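Histidine phosphotransferase (Caulobacter crescentus, PDB 2OOC) probably relays phosphoryl groups through a histidine in two-component signalling and acts as an essential regulator of stalk biogenesis in this bacterium. Local coordinates at residues Gly22-Ala25 and Val26-Glu29; Ala62-Val66 and Gly67-Leu71; Ala32-Arg35 and Glu36-Leu40. All coordinates share one frame; numbering follows the deposited sequence. Where two conformers were deposited one is given.

In the fold
All three contacts are local, between residues a turn or so apart, in a small protein that is mostly helix. Contacts 1 and 3 lie on the same helix, 24-41. Contact 1 starts it at the surface. Contact 3 is further along it; the centres of contacts 1 and 3 are about 16 Å apart. Contact 2 joins helix 52-66 to helix 69-79, and its centre is about 13 Å from that of contact 3. These two touch through Phe34, whose CD1 is 3.8 Å from Val66 CG2 and whose CZ is 4.0 Å from Leu71 CD2. Contacts 1 and 2 do not touch. The sequence of helix 52-66 suggests that it carries the phosphorylated histidine of the Hpt family.

Contact 1: Gly22-Ala25 and Val26-Glu29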
loop_
_atom_site.group_PDB
_atom_site.type_symbol
_atom_site.label_atom_id
_atom_site.label_comp_id
_atom_site.label_asym_id
_atom_site.label_seq_id
_atom_site.Cartn_x
_atom_site.Cartn_y
_atom_site.Cartn_z
ATOM N N GLY A 22 3.895 -1.216 18.577
ATOM C CA GLY A 22 2.769 -0.600 19.230
ATOM C C GLY A 22 2.847 0.915 19.284
ATOM O O GLY A 22 1.889 1.565 19.741
ATOM N N ASP A 23 3.927 1.491 18.744
ATOM C CA ASP A 23 4.139 2.938 18.855
ATOM C C ASP A 23 3.555 3.660 17.705
ATOM O O ASP A 23 3.971 3.514 16.529
ATOM C CB ASP A 23 5.621 3.258 19.008
ATOM C CG ASP A 23 5.850 4.686 19.498
ATOM O OD1 ASP A 23 5.393 5.584 18.784
ATOM O OD2 ASP A 23 6.470 4.826 20.546
ATOM N N PHE A 24 2.573 4.493 17.997
ATOM C CA PHE A 24 1.891 5.161 16.916
ATOM C C PHE A 24 2.654 6.178 16.130
ATOM O O PHE A 24 2.280 6.417 14.995
ATOM C CB PHE A 24 0.487 5.582 17.347
ATOM C CG PHE A 24 -0.361 4.369 17.630
ATOM C CD1 PHE A 24 -0.827 3.566 16.574
ATOM C CD2 PHE A 24 -0.552 3.919 18.943
ATOM C CE1 PHE A 24 -1.528 2.412 16.829
ATOM C CE2 PHE A 24 -1.267 2.751 19.194
ATOM C CZ PHE A 24 -1.750 1.998 18.133
ATOM N N ALA A 25 3.756 6.721 16.652
ATOM C CA ALA A 25 4.556 7.639 15.881
ATOM C C ALA A 25 5.195 6.864 14.720
ATOM O O ALA A 25 5.346 7.410 13.610
ATOM C CB ALA A 25 5.619 8.295 16.764
ATOM N N VAL A 26 5.594 5.630 14.996
ATOM C CA VAL A 26 6.224 4.827 13.922
ATOM C C VAL A 26 5.178 4.371 12.902
ATOM O O VAL A 26 5.385 4.429 11.681
ATOM C CB VAL A 26 7.005 3.640 14.470
ATOM C CG1 VAL A 26 7.511 2.743 13.326
ATOM C CG2 VAL A 26 8.202 4.117 15.330
ATOM N N VAL A 27 4.022 3.972 13.369
ATOM C CA VAL A 27 2.932 3.664 12.459
ATOM C C VAL A 27 2.639 4.838 11.524
ATOM O O VAL A 27 2.595 4.662 10.298
ATOM C CB VAL A 27 1.662 3.268 13.243
ATOM C CG1 VAL A 27 0.463 3.123 12.208
ATOM C CG2 VAL A 27 1.830 1.988 14.071
ATOM N N ASP A 28 2.504 6.027 12.093
ATOM C CA ASP A 28 2.187 7.219 11.328
ATOM C C ASP A 28 3.248 7.477 10.263
ATOM O O ASP A 28 2.919 7.849 9.113
ATOM C CB ASP A 28 2.027 8.453 12.236
ATOM C CG ASP A 28 0.769 8.401 13.139
ATOM O OD1 ASP A 28 -0.142 7.558 12.931
ATOM O OD2 ASP A 28 0.728 9.185 14.115
ATOM N N GLU A 29 4.511 7.300 10.648
ATOM C CA GLU A 29 5.664 7.467 9.732
ATOM C C GLU A 29 5.588 6.529 8.542
ATOM O O GLU A 29 5.809 6.909 7.389
ATOM C CB GLU A 29 6.941 7.144 10.498
ATOM C CG GLU A 29 8.258 7.273 9.660
ATOM C CD GLU A 29 9.440 6.483 10.234
ATOM O OE1 GLU A 29 9.295 5.714 11.211
ATOM O OE2 GLU A 29 10.551 6.642 9.699
#
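This is a helix N-cap contact at the surface, where Asp23 starts helix 24-41 and the carbonyls of residues 23-25 bond to the turn that follows. Asp23 is the capping residue. Its OD1 accepts Ala25 N at 2.9 Å, and the N-H meets the oxygen nearly along the C-O bond. The torsion explains this: CG lies anti to the backbone N (chi1 -165°), which brings the carboxylate beside the carbonyl carbon and over the first turn. The backbone oxygen of Asp23 is used as well. It takes Val27 N at 3.2 Å, almost straight and in the carbonyl plane. Val26 N makes a second, weak bond to the same Asp23 O at 3.1 Å. The regular helical pattern then takes over, with Asp28 N to Phe24 O at 2.9 Å and Glu29 N to Ala25 O at 3.1 Å.

Phe24 and Val27 lie side by side and point the same way. Ring atom CD1 of Phe24 approaches CG2 of Val27 to 4.0 Å, obliquely to the ring. Both residues also touch Tyr102 of helix 85-111, so this side of the first turn packs against the long last helix. The Asp28 carboxylate folds back on the carbonyl oxygen of Phe24, with its OD2 3.3 Å from Phe24 O. Both are acceptors, so no hydrogen bond joins this pair; Phe24 O is already bonded to Asp28 N. The carboxylate of Asp23, which accepts a first-turn N-H, is probably favoured by the partial positive charge of the helix start. An aspartate side chain accepting the N-H two residues on is the classic helix N-cap.

Contact 2: Ala62-Val66 and Gly67-Leu71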
loop_
_atom_site.group_PDB
_atom_site.type_symbol
_atom_site.label_atom_id
_atom_site.label_comp_id
_atom_site.label_asym_id
_atom_site.label_seq_id
_atom_site.Cartn_x
_atom_site.Cartn_y
_atom_site.Cartn_z
ATOM N N ALA A 62 6.648 -2.528 -1.060
ATOM C CA ALA A 62 6.093 -1.529 -0.125
ATOM C C ALA A 62 4.871 -2.098 0.542
ATOM O O ALA A 62 4.630 -1.925 1.742
ATOM C CB ALA A 62 5.721 -0.252 -0.816
ATOM N N ALA A 63 4.092 -2.757 -0.268
ATOM C CA ALA A 63 2.869 -3.390 0.237
ATOM C C ALA A 63 3.144 -4.418 1.339
ATOM O O ALA A 63 2.521 -4.443 2.424
ATOM C CB ALA A 63 2.051 -4.061 -0.922
ATOM N N ARG A 64 4.072 -5.300 1.038
ATOM C CA ARG A 64 4.406 -6.364 1.994
ATOM C C ARG A 64 5.062 -5.766 3.229
ATOM O O ARG A 64 4.942 -6.316 4.326
ATOM C CB ARG A 64 5.255 -7.436 1.301
ATOM C CG ARG A 64 4.410 -8.266 0.378
ATOM C CD ARG A 64 5.183 -9.196 -0.497
ATOM N NE ARG A 64 4.311 -10.104 -1.218
ATOM C CZ ARG A 64 4.801 -10.916 -2.154
ATOM N NH1 ARG A 64 6.093 -10.857 -2.471
ATOM N NH2 ARG A 64 4.008 -11.773 -2.757
ATOM N N GLY A 65 5.667 -4.603 3.074
ATOM C CA GLY A 65 6.340 -3.922 4.157
ATOM C C GLY A 65 5.381 -3.402 5.184
ATOM O O GLY A 65 5.688 -3.381 6.364
ATOM N N VAL A 66 4.220 -2.936 4.739
ATOM C CA VAL A 66 3.201 -2.342 5.603
ATOM C C VAL A 66 1.992 -3.193 5.950
ATOM O O VAL A 66 1.105 -2.736 6.686
ATOM C CB VAL A 66 2.735 -1.029 5.015
ATOM C CG1 VAL A 66 3.986 -0.174 4.700
ATOM C CG2 VAL A 66 1.736 -1.186 3.798
ATOM N N GLY A 67 1.919 -4.429 5.478
ATOM C CA GLY A 67 0.783 -5.255 5.792
ATOM C C GLY A 67 -0.309 -5.258 4.743
ATOM O O GLY A 67 -1.350 -5.797 5.008
ATOM N N ALA A 68 -0.098 -4.700 3.557
ATOM C CA ALA A 68 -1.078 -4.720 2.442
ATOM C C ALA A 68 -0.813 -5.987 1.673
ATOM O O ALA A 68 -0.322 -5.969 0.534
ATOM C CB ALA A 68 -0.942 -3.488 1.546
ATOM N N PHE A 69 -1.127 -7.107 2.305
ATOM C CA PHE A 69 -0.716 -8.414 1.769
ATOM C C PHE A 69 -1.447 -8.770 0.499
ATOM O O PHE A 69 -0.828 -9.345 -0.394
ATOM C CB PHE A 69 -0.802 -9.520 2.838
ATOM C CG PHE A 69 0.211 -9.325 3.918
ATOM C CD1 PHE A 69 1.548 -9.261 3.593
ATOM C CD2 PHE A 69 -0.172 -9.105 5.230
ATOM C CE1 PHE A 69 2.522 -9.028 4.560
ATOM C CE2 PHE A 69 0.808 -8.886 6.197
ATOM C CZ PHE A 69 2.127 -8.835 5.849
ATOM N N ASN A 70 -2.742 -8.440 0.425
ATOM C CA ASN A 70 -3.478 -8.703 -0.813
ATOM C C ASN A 70 -2.858 -7.953 -2.011
ATOM O O ASN A 70 -2.663 -8.522 -3.064
ATOM C CB ASN A 70 -4.928 -8.309 -0.678
ATOM C CG ASN A 70 -5.693 -8.404 -2.047
ATOM O OD1 ASN A 70 -5.895 -9.526 -2.589
ATOM N ND2 ASN A 70 -6.075 -7.237 -2.617
ATOM N N LEU A 71 -2.504 -6.670 -1.810
ATOM C CA LEU A 71 -1.849 -5.906 -2.855
ATOM C C LEU A 71 -0.550 -6.561 -3.280
ATOM O O LEU A 71 -0.203 -6.667 -4.439
ATOM C CB LEU A 71 -1.657 -4.490 -2.388
ATOM C CG LEU A 71 -0.757 -3.569 -3.196
ATOM C CD1 LEU A 71 -1.338 -3.437 -4.612
ATOM C CD2 LEU A 71 -0.618 -2.166 -2.559
HETATM O O HOH W 1 1.614 -10.520 -0.049
#
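Ala63 and Ala68 meet where helix 52-66 ends and the chain turns into helix 69-79. The end resembles a Schellman motif. Ala68 N donates to Ala63 O at 2.9 Å, the six-to-one bond of that motif, and Gly67 has a positive phi (96°), a backbone shape glycine takes readily. The companion five-to-two pair is long: Arg64 O and Gly67 N stand 3.7 Å apart. The N-H of Ala68 reaches Ala63 O from a position tilted 31° out of the carbonyl plane.

The apolar first shell centres on the methyl of Ala63. Its CB lies 3.9 Å from the CB of Ala68 and 3.6 Å from CG of Leu71. Leu71 has CG anti to its backbone N (chi1 168°), and both CG and CD2 then come up against that methyl. CG2 of Val66 also approaches Ala68 CB, at 4.2 Å. Ala68 is also the centre of an inverse gamma turn, closed by a weak bond from Phe69 N to Gly67 O.

Further out, the Phe69 ring folds back over the turn. CA of Gly67 sits over one of its faces, toward the rim, and its CE1 comes within 3.6 Å of Arg64 O, obliquely to the ring. Tyr15 meets the Phe69 ring edge-to-face, and Gly67 shares a backbone hydrogen bond with Asp12. Ala68 and Leu71 pack on helix 85-111. A water ties the two helices together: it accepts from Arg64 NE at 3.0 Å and donates to Phe69 O at 2.7 Å.

Contact 3: Ala32-Arg35 and Glu36-Leu40; sequences ALFR and EQAAL
Ala38 N donates to Phe34 O at 2.8 Å, the shortest of the four i to i+4 backbone bonds that link 32-35 to 36-40 within helix 24-41. The bond is close to straight (165°). Gln37 N to Leu33 O at 2.9 Å and Ala39 N to Arg35 O at 2.9 Å continue the helical pattern. Glu36 N to Ala32 O, at 3.0 Å, is a little more bent.

The side chains add mostly grazing contacts. Glu36 has CG beside its backbone N (chi1 -80°), and this lays CG 3.4 Å from Ala32 O. The chain then runs on extended, so the carboxylate heads along the helix toward its start, with OE2 4.4 Å from CD2 of Leu33. Gln37 behaves alike near the backbone: its CG comes within 3.5 Å of Leu33 O before the chain bends at the next bond. The Phe34 ring stands obliquely to the methyl of Ala38, with CE2 and CB 4.5 Å apart.

The helix is two-sided here. Ala32, Leu33, Glu36 and Ala39 are exposed, while Phe34 and Ala38 are buried. Phe34 enters the four-helix bundle of the Hpt fold, against Leu96 and Ile99 of helix 85-111 and Ala62 of helix 52-66. Arg35 touches Ile99 and Ala100 of helix 85-111, and Gln37 reaches Thr58 of helix 52-66.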
loop_
_atom_site.group_PDB
_atom_site.type_symbol
_atom_site.label_atom_id
_atom_site.label_comp_id
_atom_site.label_asym_id
_atom_site.label_seq_id
_atom_site.Cartn_x
_atom_site.Cartn_y
_atom_site.Cartn_z
ATOM N N ALA A 32 2.823 7.293 6.155
ATOM C CA ALA A 32 3.188 8.426 5.321
ATOM C C ALA A 32 4.216 8.073 4.226
ATOM O O ALA A 32 4.045 8.476 3.078
ATOM C CB ALA A 32 3.671 9.581 6.194
ATOM N N LEU A 33 5.183 7.219 4.559
ATOM C CA LEU A 33 6.127 6.745 3.569
ATOM C C LEU A 33 5.449 5.938 2.470
ATOM O O LEU A 33 5.761 6.102 1.300
ATOM C CB LEU A 33 7.188 5.876 4.274
ATOM C CG LEU A 33 8.158 6.629 5.201
ATOM C CD1 LEU A 33 9.100 5.591 5.980
ATOM C CD2 LEU A 33 8.942 7.676 4.413
ATOM N N PHE A 34 4.504 5.100 2.841
ATOM C CA PHE A 34 3.825 4.275 1.869
ATOM C C PHE A 34 3.024 5.161 0.916
ATOM O O PHE A 34 3.028 4.952 -0.283
ATOM C CB PHE A 34 2.878 3.292 2.518
ATOM C CG PHE A 34 2.158 2.409 1.530
ATOM C CD1 PHE A 34 2.739 1.218 1.096
ATOM C CD2 PHE A 34 0.947 2.772 0.989
ATOM C CE1 PHE A 34 2.074 0.453 0.155
ATOM C CE2 PHE A 34 0.258 2.009 0.084
ATOM C CZ PHE A 34 0.857 0.848 -0.380
ATOM N N ARG A 35 2.361 6.173 1.464
ATOM C CA ARG A 35 1.564 7.058 0.633
ATOM C C ARG A 35 2.461 7.814 -0.347
ATOM O O ARG A 35 2.103 8.051 -1.483
ATOM C CB ARG A 35 0.678 8.002 1.481
ATOM C CG ARG A 35 -0.597 7.310 1.950
ATOM C CD ARG A 35 -1.214 7.970 3.185
ATOM N NE ARG A 35 -1.353 9.420 3.049
ATOM C CZ ARG A 35 -2.506 10.087 2.884
ATOM N NH1 ARG A 35 -3.672 9.447 2.814
ATOM N NH2 ARG A 35 -2.486 11.424 2.777
ATOM N N GLU A 36 3.660 8.163 0.104
ATOM C CA GLU A 36 4.642 8.847 -0.737
ATOM C C GLU A 36 5.138 7.960 -1.869
ATOM O O GLU A 36 5.200 8.387 -3.058
ATOM C CB GLU A 36 5.848 9.282 0.093
ATOM C CG GLU A 36 5.655 10.520 0.867
ATOM C CD GLU A 36 6.938 10.857 1.656
ATOM O OE1 GLU A 36 8.051 10.745 1.039
ATOM O OE2 GLU A 36 6.823 11.166 2.884
ATOM N N GLN A 37 5.468 6.718 -1.549
ATOM C CA GLN A 37 5.868 5.742 -2.560
ATOM C C GLN A 37 4.724 5.522 -3.540
ATOM O O GLN A 37 4.936 5.473 -4.785
ATOM C CB GLN A 37 6.202 4.396 -1.931
ATOM C CG GLN A 37 7.457 4.292 -1.176
ATOM C CD GLN A 37 8.490 3.472 -1.911
ATOM O OE1 GLN A 37 8.922 2.405 -1.436
ATOM N NE2 GLN A 37 8.914 3.976 -3.070
ATOM N N ALA A 38 3.490 5.379 -3.054
ATOM C CA ALA A 38 2.331 5.206 -3.932
ATOM C C ALA A 38 2.172 6.378 -4.860
ATOM O O ALA A 38 1.900 6.246 -6.076
ATOM C CB ALA A 38 1.007 5.028 -3.106
ATOM N N ALA A 39 2.290 7.580 -4.346
ATOM C CA ALA A 39 2.215 8.753 -5.232
ATOM C C ALA A 39 3.267 8.796 -6.346
ATOM O O ALA A 39 2.947 9.235 -7.444
ATOM C CB ALA A 39 2.279 10.015 -4.418
ATOM N N LEU A 40 4.460 8.342 -6.056
ATOM C CA LEU A 40 5.577 8.279 -7.014
ATOM C C LEU A 40 5.315 7.210 -8.086
ATOM O O LEU A 40 5.490 7.456 -9.288
ATOM C CB LEU A 40 6.881 7.990 -6.300
ATOM C CG LEU A 40 8.161 7.916 -7.190
ATOM C CD1 LEU A 40 8.212 9.124 -8.105
ATOM C CD2 LEU A 40 9.353 7.733 -6.357
#